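Local atomic coordinates of COG3291: FOG: PKD repeat (Clostridium thermocellum, PDB entry 1WMX), a protein that binds carbohydrate through its family 30 carbohydrate-binding module, the part present here of a longer protein that is probably a cellulase. Residues G85-D90 / V136-R141; G96-V101 / D166-W171; R105-E110 / S154-V159. All blocks are in the same frame, centred on the assembly; numbering follows the deposited sequence.

Contact 1. Residues G85-D90 / V136-R141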
loop_
_atom_site.group_PDB
_atom_site.type_symbol
_atom_site.label_atom_id
_atom_site.label_comp_id
_atom_site.label_asym_id
_atom_site.label_seq_id
_atom_site.Cartn_x
_atom_site.Cartn_y
_atom_site.Cartn_z
ATOM N N GLY B 85 20.356 -12.411 2.610
ATOM C CA GLY B 85 19.170 -13.305 2.638
ATOM C C GLY B 85 18.304 -13.302 1.366
ATOM O O GLY B 85 18.434 -12.454 0.482
ATOM N N TYR B 86 17.413 -14.287 1.324
ATOM C CA TYR B 86 16.478 -14.458 0.210
ATOM C C TYR B 86 15.104 -14.919 0.695
ATOM O O TYR B 86 14.955 -15.431 1.809
ATOM C CB TYR B 86 16.949 -15.551 -0.771
ATOM C CG TYR B 86 18.362 -15.396 -1.328
ATOM C CD1 TYR B 86 19.472 -15.589 -0.505
ATOM C CD2 TYR B 86 18.553 -15.074 -2.675
ATOM C CE1 TYR B 86 20.764 -15.466 -1.023
ATOM C CE2 TYR B 86 19.846 -14.955 -3.195
ATOM C CZ TYR B 86 20.951 -15.153 -2.366
ATOM O OH TYR B 86 22.217 -15.042 -2.864
ATOM N N LEU B 87 14.135 -14.706 -0.169
ATOM C CA LEU B 87 12.771 -15.175 0.034
ATOM C C LEU B 87 12.718 -16.362 -0.880
ATOM O O LEU B 87 12.790 -16.209 -2.101
ATOM C CB LEU B 87 11.740 -14.115 -0.385
ATOM C CG LEU B 87 10.361 -14.709 -0.710
ATOM C CD1 LEU B 87 9.659 -15.234 0.551
ATOM C CD2 LEU B 87 9.434 -13.672 -1.366
ATOM N N GLU B 88 12.620 -17.543 -0.325
ATOM C CA GLU B 88 12.611 -18.738 -1.168
ATOM C C GLU B 88 11.289 -19.482 -1.059
ATOM O O GLU B 88 10.593 -19.415 -0.041
ATOM C CB GLU B 88 13.756 -19.660 -0.764
ATOM C CG GLU B 88 15.108 -18.943 -0.730
ATOM C CD GLU B 88 16.271 -19.889 -0.495
ATOM O OE1 GLU B 88 17.340 -19.451 0.039
ATOM O OE2 GLU B 88 16.166 -21.111 -0.837
ATOM N N PHE B 89 10.981 -20.177 -2.139
ATOM C CA PHE B 89 9.755 -20.966 -2.247
ATOM C C PHE B 89 9.751 -21.726 -3.575
ATOM O O PHE B 89 10.497 -21.406 -4.502
ATOM C CB PHE B 89 8.533 -20.021 -2.187
ATOM C CG PHE B 89 8.513 -18.969 -3.301
ATOM C CD1 PHE B 89 7.977 -19.279 -4.553
ATOM C CD2 PHE B 89 9.031 -17.691 -3.076
ATOM C CE1 PHE B 89 7.962 -18.317 -5.573
ATOM C CE2 PHE B 89 9.017 -16.731 -4.096
ATOM C CZ PHE B 89 8.483 -17.045 -5.343
ATOM N N ASP B 90 8.921 -22.741 -3.651
ATOM C CA ASP B 90 8.764 -23.509 -4.886
ATOM C C ASP B 90 7.409 -23.137 -5.417
ATOM O O ASP B 90 6.494 -22.867 -4.639
ATOM C CB ASP B 90 8.843 -25.003 -4.619
ATOM C CG ASP B 90 10.146 -25.401 -3.995
ATOM O OD1 ASP B 90 10.157 -25.788 -2.785
ATOM O OD2 ASP B 90 11.211 -25.338 -4.690
ATOM N N VAL B 136 12.451 -20.953 -6.551
ATOM C CA VAL B 136 12.901 -19.592 -6.867
ATOM C C VAL B 136 13.422 -18.892 -5.609
ATOM O O VAL B 136 12.971 -19.139 -4.489
ATOM C CB VAL B 136 11.755 -18.782 -7.502
ATOM C CG1 VAL B 136 10.425 -19.539 -7.453
ATOM C CG2 VAL B 136 11.552 -17.424 -6.825
ATOM N N LYS B 137 14.391 -18.025 -5.824
ATOM C CA LYS B 137 15.003 -17.262 -4.737
ATOM C C LYS B 137 14.977 -15.778 -5.089
ATOM O O LYS B 137 15.550 -15.358 -6.097
ATOM C CB LYS B 137 16.455 -17.713 -4.522
ATOM C CG LYS B 137 16.596 -19.214 -4.265
ATOM C CD LYS B 137 17.841 -19.555 -3.450
ATOM C CE LYS B 137 19.134 -19.078 -4.107
ATOM N NZ LYS B 137 20.331 -19.422 -3.315
ATOM N N ILE B 138 14.070 -15.035 -4.369
ATOM C CA ILE B 138 14.109 -13.573 -4.474
ATOM C C ILE B 138 15.028 -13.048 -3.384
ATOM O O ILE B 138 14.884 -13.382 -2.203
ATOM C CB ILE B 138 12.698 -13.040 -4.344
ATOM C CG1 ILE B 138 11.798 -13.596 -5.452
ATOM C CG2 ILE B 138 12.625 -11.515 -4.437
ATOM C CD1 ILE B 138 10.353 -13.129 -5.353
ATOM N N PRO B 139 15.986 -12.279 -3.410
ATOM C CA PRO B 139 16.961 -11.540 -2.633
ATOM C C PRO B 139 16.343 -10.265 -1.997
ATOM O O PRO B 139 16.008 -9.289 -2.702
ATOM C CB PRO B 139 18.090 -11.250 -3.549
ATOM C CG PRO B 139 17.652 -11.671 -4.959
ATOM C CD PRO B 139 16.282 -12.241 -4.906
ATOM N N LEU B 140 16.347 -10.494 -1.007
ATOM C CA LEU B 140 15.918 -9.432 -0.063
ATOM C C LEU B 140 16.518 -8.080 -0.448
ATOM O O LEU B 140 15.807 -7.066 -0.523
ATOM C CB LEU B 140 16.384 -9.782 1.368
ATOM C CG LEU B 140 15.676 -11.011 1.966
ATOM C CD1 LEU B 140 15.755 -11.069 3.497
ATOM C CD2 LEU B 140 14.186 -11.067 1.633
ATOM N N ARG B 141 17.836 -7.948 -0.506
ATOM C CA ARG B 141 18.439 -6.628 -0.759
ATOM C C ARG B 141 17.801 -6.016 -2.023
ATOM O O ARG B 141 17.659 -4.786 -2.131
ATOM C CB ARG B 141 20.022 -6.766 -0.931
ATOM C CG ARG B 141 20.454 -7.678 -2.129
ATOM C CD ARG B 141 21.973 -8.140 -2.297
ATOM N NE ARG B 141 22.300 -9.370 -1.717
ATOM C CZ ARG B 141 22.200 -10.693 -1.904
ATOM N NH1 ARG B 141 21.739 -11.357 -2.990
ATOM N NH2 ARG B 141 22.489 -11.448 -0.852
HETATM O O HOH W 1 19.742 -10.097 -0.054
#

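Contact 2. Residues G96-V101 / D166-W171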
loop_
_atom_site.group_PDB
_atom_site.type_symbol
_atom_site.label_atom_id
_atom_site.label_comp_id
_atom_site.label_asym_id
_atom_site.label_seq_id
_atom_site.Cartn_x
_atom_site.Cartn_y
_atom_site.Cartn_z
ATOM N N GLY B 96 1.020 -21.854 -16.935
ATOM C CA GLY B 96 2.388 -21.367 -17.120
ATOM C C GLY B 96 2.396 -19.901 -17.548
ATOM O O GLY B 96 1.504 -19.425 -18.258
ATOM N N GLY B 97 3.412 -19.197 -17.103
ATOM C CA GLY B 97 3.562 -17.789 -17.440
ATOM C C GLY B 97 2.741 -16.894 -16.514
ATOM O O GLY B 97 2.613 -15.689 -16.752
ATOM N N GLU B 98 2.182 -17.483 -15.463
ATOM C CA GLU B 98 1.404 -16.705 -14.487
ATOM C C GLU B 98 2.331 -15.643 -13.904
ATOM O O GLU B 98 3.526 -15.886 -13.714
ATOM C CB GLU B 98 0.896 -17.594 -13.336
ATOM C CG GLU B 98 -0.146 -18.626 -13.741
ATOM C CD GLU B 98 0.465 -19.888 -14.312
ATOM O OE1 GLU B 98 -0.299 -20.829 -14.694
ATOM O OE2 GLU B 98 1.735 -19.992 -14.403
ATOM N N ASP B 99 1.787 -14.477 -13.623
ATOM C CA ASP B 99 2.590 -13.391 -13.052
ATOM C C ASP B 99 1.729 -12.531 -12.123
ATOM O O ASP B 99 0.522 -12.382 -12.325
ATOM C CB ASP B 99 3.164 -12.529 -14.174
ATOM C CG ASP B 99 4.208 -11.552 -13.674
ATOM O OD1 ASP B 99 5.101 -11.955 -12.858
ATOM O OD2 ASP B 99 4.177 -10.344 -14.073
ATOM N N PHE B 100 2.377 -11.981 -11.107
ATOM C CA PHE B 100 1.696 -11.132 -10.116
ATOM C C PHE B 100 2.735 -10.414 -9.250
ATOM O O PHE B 100 3.933 -10.692 -9.321
ATOM C CB PHE B 100 0.783 -11.999 -9.235
ATOM C CG PHE B 100 1.480 -13.227 -8.666
ATOM C CD1 PHE B 100 2.306 -13.103 -7.551
ATOM C CD2 PHE B 100 1.298 -14.479 -9.258
ATOM C CE1 PHE B 100 2.959 -14.224 -7.029
ATOM C CE2 PHE B 100 1.952 -15.605 -8.740
ATOM C CZ PHE B 100 2.784 -15.476 -7.624
ATOM N N VAL B 101 2.263 -9.487 -8.436
ATOM C CA VAL B 101 3.152 -8.714 -7.561
ATOM C C VAL B 101 3.474 -9.494 -6.290
ATOM O O VAL B 101 2.620 -10.166 -5.717
ATOM C CB VAL B 101 2.505 -7.402 -7.168
ATOM C CG1 VAL B 101 3.446 -6.559 -6.302
ATOM C CG2 VAL B 101 2.121 -6.585 -8.397
ATOM N N ASP B 166 -5.923 -10.925 -15.688
ATOM C CA ASP B 166 -6.146 -12.300 -16.106
ATOM C C ASP B 166 -6.342 -13.229 -14.916
ATOM O O ASP B 166 -5.707 -13.060 -13.876
ATOM C CB ASP B 166 -4.954 -12.812 -16.927
ATOM C CG ASP B 166 -4.777 -12.072 -18.235
ATOM O OD1 ASP B 166 -5.085 -12.657 -19.296
ATOM O OD2 ASP B 166 -4.332 -10.906 -18.198
ATOM N N PRO B 167 -7.245 -14.213 -15.045
ATOM C CA PRO B 167 -7.449 -15.145 -13.932
ATOM C C PRO B 167 -6.287 -16.133 -14.011
ATOM O O PRO B 167 -5.714 -16.305 -15.090
ATOM C CB PRO B 167 -8.781 -15.793 -14.273
ATOM C CG PRO B 167 -8.741 -15.828 -15.768
ATOM C CD PRO B 167 -8.250 -14.435 -16.100
ATOM N N PHE B 168 -5.931 -16.772 -12.899
ATOM C CA PHE B 168 -4.815 -17.720 -12.915
ATOM C C PHE B 168 -4.730 -18.533 -11.631
ATOM O O PHE B 168 -5.434 -18.259 -10.659
ATOM C CB PHE B 168 -3.493 -16.971 -13.106
ATOM C CG PHE B 168 -3.035 -16.223 -11.876
ATOM C CD1 PHE B 168 -2.235 -16.845 -10.919
ATOM C CD2 PHE B 168 -3.446 -14.911 -11.649
ATOM C CE1 PHE B 168 -1.856 -16.172 -9.750
ATOM C CE2 PHE B 168 -3.072 -14.231 -10.484
ATOM C CZ PHE B 168 -2.277 -14.864 -9.535
ATOM N N THR B 169 -3.842 -19.524 -11.633
ATOM C CA THR B 169 -3.639 -20.377 -10.473
ATOM C C THR B 169 -2.200 -20.841 -10.364
ATOM O O THR B 169 -1.600 -21.262 -11.349
ATOM C CB THR B 169 -4.523 -21.628 -10.536
ATOM O OG1 THR B 169 -5.889 -21.237 -10.696
ATOM C CG2 THR B 169 -4.376 -22.453 -9.260
ATOM N N VAL B 170 -1.648 -20.734 -9.161
ATOM C CA VAL B 170 -0.296 -21.199 -8.872
ATOM C C VAL B 170 -0.368 -21.858 -7.506
ATOM O O VAL B 170 -1.336 -21.676 -6.759
ATOM C CB VAL B 170 0.759 -20.066 -8.823
ATOM C CG1 VAL B 170 0.936 -19.460 -10.199
ATOM C CG2 VAL B 170 0.358 -19.016 -7.803
ATOM N N TRP B 171 0.659 -22.629 -7.192
ATOM C CA TRP B 171 0.748 -23.332 -5.931
ATOM C C TRP B 171 2.124 -23.039 -5.356
ATOM O O TRP B 171 3.115 -23.039 -6.082
ATOM C CB TRP B 171 0.569 -24.829 -6.180
ATOM C CG TRP B 171 -0.842 -25.211 -6.520
ATOM C CD1 TRP B 171 -1.826 -25.588 -5.641
ATOM C CD2 TRP B 171 -1.437 -25.246 -7.823
ATOM N NE1 TRP B 171 -2.986 -25.863 -6.319
ATOM C CE2 TRP B 171 -2.778 -25.662 -7.660
ATOM C CE3 TRP B 171 -0.966 -24.970 -9.114
ATOM C CZ2 TRP B 171 -3.659 -25.809 -8.740
ATOM C CZ3 TRP B 171 -1.840 -25.113 -10.192
ATOM C CH2 TRP B 171 -3.172 -25.529 -9.996
HETATM O O HOH W 2 -2.966 -20.424 -14.395
#

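Contact 3. Residues R105-E110 / S154-V159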
loop_
_atom_site.group_PDB
_atom_site.type_symbol
_atom_site.label_atom_id
_atom_site.label_comp_id
_atom_site.label_asym_id
_atom_site.label_seq_id
_atom_site.Cartn_x
_atom_site.Cartn_y
_atom_site.Cartn_z
ATOM N N ARG B 105 5.575 -6.019 3.566
ATOM C CA ARG B 105 4.918 -4.849 4.172
ATOM C C ARG B 105 5.408 -4.749 5.597
ATOM O O ARG B 105 5.618 -5.765 6.265
ATOM C CB ARG B 105 3.436 -5.108 4.107
ATOM C CG ARG B 105 2.457 -4.053 4.579
ATOM C CD ARG B 105 1.149 -4.780 4.487
ATOM N NE ARG B 105 -0.098 -4.064 4.422
ATOM C CZ ARG B 105 -0.783 -3.793 3.307
ATOM N NH1 ARG B 105 -0.306 -4.081 2.082
ATOM N NH2 ARG B 105 -2.013 -3.297 3.352
ATOM N N ASP B 106 5.594 -3.535 6.044
ATOM C CA ASP B 106 6.054 -3.286 7.407
ATOM C C ASP B 106 4.968 -2.541 8.162
ATOM O O ASP B 106 3.884 -2.295 7.631
ATOM C CB ASP B 106 7.338 -2.451 7.389
ATOM C CG ASP B 106 7.095 -0.975 7.104
ATOM O OD1 ASP B 106 8.084 -0.175 7.074
ATOM O OD2 ASP B 106 5.910 -0.549 6.899
ATOM N N LYS B 107 5.281 -2.205 9.389
ATOM C CA LYS B 107 4.373 -1.453 10.252
ATOM C C LYS B 107 5.218 -0.654 11.231
ATOM O O LYS B 107 5.965 -1.220 12.029
ATOM C CB LYS B 107 3.433 -2.398 11.010
ATOM C CG LYS B 107 2.413 -1.654 11.879
ATOM C CD LYS B 107 1.342 -2.572 12.458
ATOM C CE LYS B 107 1.918 -3.611 13.411
ATOM N NZ LYS B 107 0.884 -4.430 14.069
ATOM N N VAL B 108 5.088 0.654 11.135
ATOM C CA VAL B 108 5.818 1.597 11.996
ATOM C C VAL B 108 4.837 2.648 12.490
ATOM O O VAL B 108 4.502 3.591 11.775
ATOM C CB VAL B 108 6.940 2.265 11.206
ATOM C CG1 VAL B 108 7.689 3.294 12.054
ATOM C CG2 VAL B 108 7.959 1.242 10.702
ATOM N N TYR B 109 4.391 2.470 13.713
ATOM C CA TYR B 109 3.393 3.362 14.317
ATOM C C TYR B 109 3.845 4.835 14.397
ATOM O O TYR B 109 3.012 5.746 14.367
ATOM C CB TYR B 109 3.050 2.887 15.726
ATOM C CG TYR B 109 2.290 1.560 15.729
ATOM C CD1 TYR B 109 0.930 1.525 15.413
ATOM C CD2 TYR B 109 2.949 0.370 16.046
ATOM C CE1 TYR B 109 0.235 0.311 15.414
ATOM C CE2 TYR B 109 2.257 -0.845 16.048
ATOM C CZ TYR B 109 0.899 -0.874 15.733
ATOM O OH TYR B 109 0.218 -2.058 15.739
ATOM N N GLU B 110 5.134 5.060 14.468
ATOM C CA GLU B 110 5.643 6.407 14.694
ATOM C C GLU B 110 5.717 7.170 13.323
ATOM O O GLU B 110 5.705 8.418 13.261
ATOM C CB GLU B 110 7.051 6.294 15.313
ATOM C CG GLU B 110 7.250 5.369 16.524
ATOM C CD GLU B 110 7.200 3.906 16.632
ATOM O OE1 GLU B 110 6.717 3.621 17.710
ATOM O OE2 GLU B 110 7.546 3.018 15.734
ATOM N N SER B 154 10.816 -3.881 11.015
ATOM C CA SER B 154 9.406 -3.937 11.430
ATOM C C SER B 154 8.464 -4.594 10.419
ATOM O O SER B 154 7.357 -4.106 10.197
ATOM C CB SER B 154 8.888 -2.529 11.712
ATOM O OG SER B 154 9.733 -1.833 12.604
ATOM N N VAL B 155 8.894 -5.704 9.834
ATOM C CA VAL B 155 8.110 -6.412 8.828
ATOM C C VAL B 155 6.985 -7.269 9.405
ATOM O O VAL B 155 7.195 -8.032 10.362
ATOM C CB VAL B 155 9.022 -7.321 7.971
ATOM C CG1 VAL B 155 8.201 -8.042 6.909
ATOM C CG2 VAL B 155 10.138 -6.490 7.344
ATOM N N THR B 156 5.796 -7.157 8.812
ATOM C CA THR B 156 4.659 -7.950 9.285
ATOM C C THR B 156 4.224 -9.046 8.334
ATOM O O THR B 156 3.924 -10.146 8.770
ATOM C CB THR B 156 3.388 -7.089 9.551
ATOM O OG1 THR B 156 2.993 -6.430 8.340
ATOM C CG2 THR B 156 3.641 -6.079 10.654
ATOM N N CYS B 157 4.270 -8.710 6.997
ATOM C CA CYS B 157 3.734 -9.719 6.094
ATOM C C CYS B 157 4.442 -9.743 4.770
ATOM O O CYS B 157 5.169 -8.835 4.393
ATOM C CB CYS B 157 2.252 -9.456 5.711
ATOM S SG CYS B 157 1.137 -9.024 7.128
ATOM N N LEU B 158 4.257 -10.773 4.241
ATOM C CA LEU B 158 4.589 -11.059 2.859
ATOM C C LEU B 158 3.346 -10.737 2.087
ATOM O O LEU B 158 2.227 -10.856 2.641
ATOM C CB LEU B 158 5.025 -12.522 2.771
ATOM C CG LEU B 158 4.919 -13.131 1.379
ATOM C CD1 LEU B 158 5.919 -12.544 0.381
ATOM C CD2 LEU B 158 5.173 -14.642 1.383
ATOM N N VAL B 159 3.558 -10.329 0.845
ATOM C CA VAL B 159 2.437 -9.907 0.010
ATOM C C VAL B 159 2.513 -10.474 -1.410
ATOM O O VAL B 159 3.520 -10.352 -2.108
ATOM C CB VAL B 159 2.435 -8.378 -0.051
ATOM C CG1 VAL B 159 1.055 -7.800 -0.343
ATOM C CG2 VAL B 159 2.889 -7.728 1.267
HETATM O O HOH W 3 1.530 -4.259 8.539
#

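Contact 1. Residues G85-D90 / V136-R141
Lys137 reaches over one face of the Tyr86 ring. Its NZ lies 4.5 Å from the ring centroid and 11° off the ring normal, a cation-pi contact. The lysine side chain bends at chi3 (-58°), and this turn brings CE and NZ above the ring. The Glu88 side chain runs alongside Lys137 in the same direction, with Glu88 CD 3.4 Å from Lys137 CD. The two charges stay beyond salt-bridge distance. Glu88 OE1 is instead hydrogen-bonded to Thr178 OG1. Pro139 CB touches Tyr86 CD2 at 3.9 Å. The Arg141 guanidinium stands nearly square to the Tyr86 ring and presents its edge to Tyr86 OH; its NE is held by Glu83 O.

The opposite sheet face carries Leu87, Phe89, Val136 and Ile138. Ile138 CD1 meets the edge of the Phe89 ring, 4.0 Å from CE2, while both Val136 methyls touch that ring. Ile102 of strand 101-106 packs on this face.

Strands 86-90 and 136-139 pair antiparallel; Val136 N donates to Phe89 O at 2.9 Å. Beyond the strand, Gly85 O accepts Leu140 N at 3.2 Å and a water at 2.7 Å. That water also accepts the Arg141 N-H.

The chemistry is thus split by face. One face mixes Tyr86 and Pro139 with charged Lys137 and Glu88; the other is an apolar layer buried within the beta-sandwich.

Contact 2. Residues G96-V101 / D166-W171
The rings of Phe100 and Phe168 lie nearly parallel, with planes 13° apart, but are slid so far that they barely overlap. Their centroids are 5.5 Å apart. Phe100 CD2 makes the close approach, 3.6 Å from Phe168 CZ. Asp166 O lies at the edge of the Phe168 ring, in its plane, on the CD2 side. Val170 CG2 comes to Phe100 CE2 at 3.9 Å.

This contact belongs to a beta-sandwich. The loop that leads from one sheet to the other, ahead of strand 101-106, rests here on the start of strand 168-178. No direct hydrogen bond joins the two segments, so the contact is made by packing and by one water.

The aliphatic part of Glu98 packs against Phe168 and Val170. Its CG lies 3.8 Å from Phe168 CB, and its CB lies 3.7 Å from Val170 CG1. The Glu98 and Val170 side chains run past one another, antiparallel. A bend at chi2 (83°) then turns the Glu98 carboxylate toward the backbone of Thr169.

Asp99 points away from strand 168-171. Its carboxylate forms a salt bridge with Arg163 and accepts the N-H of Ser124.

Glu98 OE1 collects several donors. Gly96 N reaches it at 2.8 Å, on the syn side and 35° out of the carboxylate plane, and Glu95 N also bonds to it. These donors probably favour the ionised carboxylate. Gly96 and Gly97 adopt backbone angles at which a CB would collide with the preceding carbonyl O. The last donor is the bridging water, which donates a hydrogen bond to Glu98 OE1 at 2.7 Å and accepts one from Thr169 N at 3.0 Å.

Contact 3. Residues R105-E110 / S154-V159
Arg105 O is gripped by two successive backbone N-H groups. Thr156 N donates to it at 2.9 Å, in the carbonyl plane and nearly straight (163° at the hydrogen). Cys157 N adds a weak bond at 3.3 Å. Two residues of one strand thus face one residue of the other, which is a classic beta bulge. The Thr156 psi of -39° supplies the twist that turns both N-H groups to the same oxygen.

Arg105 N returns a bond to Cys157 O at 3.0 Å, within the bulge. On its far side Asp106 faces Val155 as a non-hydrogen-bonded pair, and Lys107 N bonds to Ser154 O at 2.9 Å.

A water bridges Thr156 OG1 and Asp106 O. It accepts a hydrogen bond from Thr156 OG1 at 2.6 Å and donates to Asp106 O at 3.2 Å. The other branch of Thr156 is apolar in its contact: CG2 meets Lys107 CB at 3.7 Å, and the two side chains cross at about a right angle. Lys107 then bends at chi3, and its NZ bonds to Tyr109 OH and to Trp73 O.

Arg105 CB packs on Val159 CG2 at 3.9 Å. Its CG is anti to the backbone N (chi1 -176°) and the chain stays extended to NE, so the guanidinium is carried well past this packing. There NH1 forms a salt bridge with Asp118. Asp106 is tied to Arg111, to Ile117 N and to Asp151 N, and Asp151 also holds Ser154 OG.

Strands 101-106 and 155-161 are the neighbouring inner strands of the five-stranded sheet. Strand 118-122 borders the first and strand 64-69 the second; Arg105 also packs on Tyr113 of the second subunit.

Overall arrangement
From the N terminus, the chain first enters contact 1 at 85-90, then contact 2 at 96-101 and contact 3 at 105-110. It returns to them in the order 136-141, 154-159 and 166-171. Contact 1 closes its loop first, and its segments alternate with those of both others. Contact 3 is nested inside the loop closed by contact 2. Contact 1 pairs strands 86-93 and 134-139 of one sheet. Contact 3 pairs the central strand 155-161 of the other with its neighbour 101-106. Contact 2 ties the connection between these sheets to strand 168-178. Contacts 1 and 3 meet across the sandwich, where Leu87 CD2 packs 4.1 Å from Leu158 CD1.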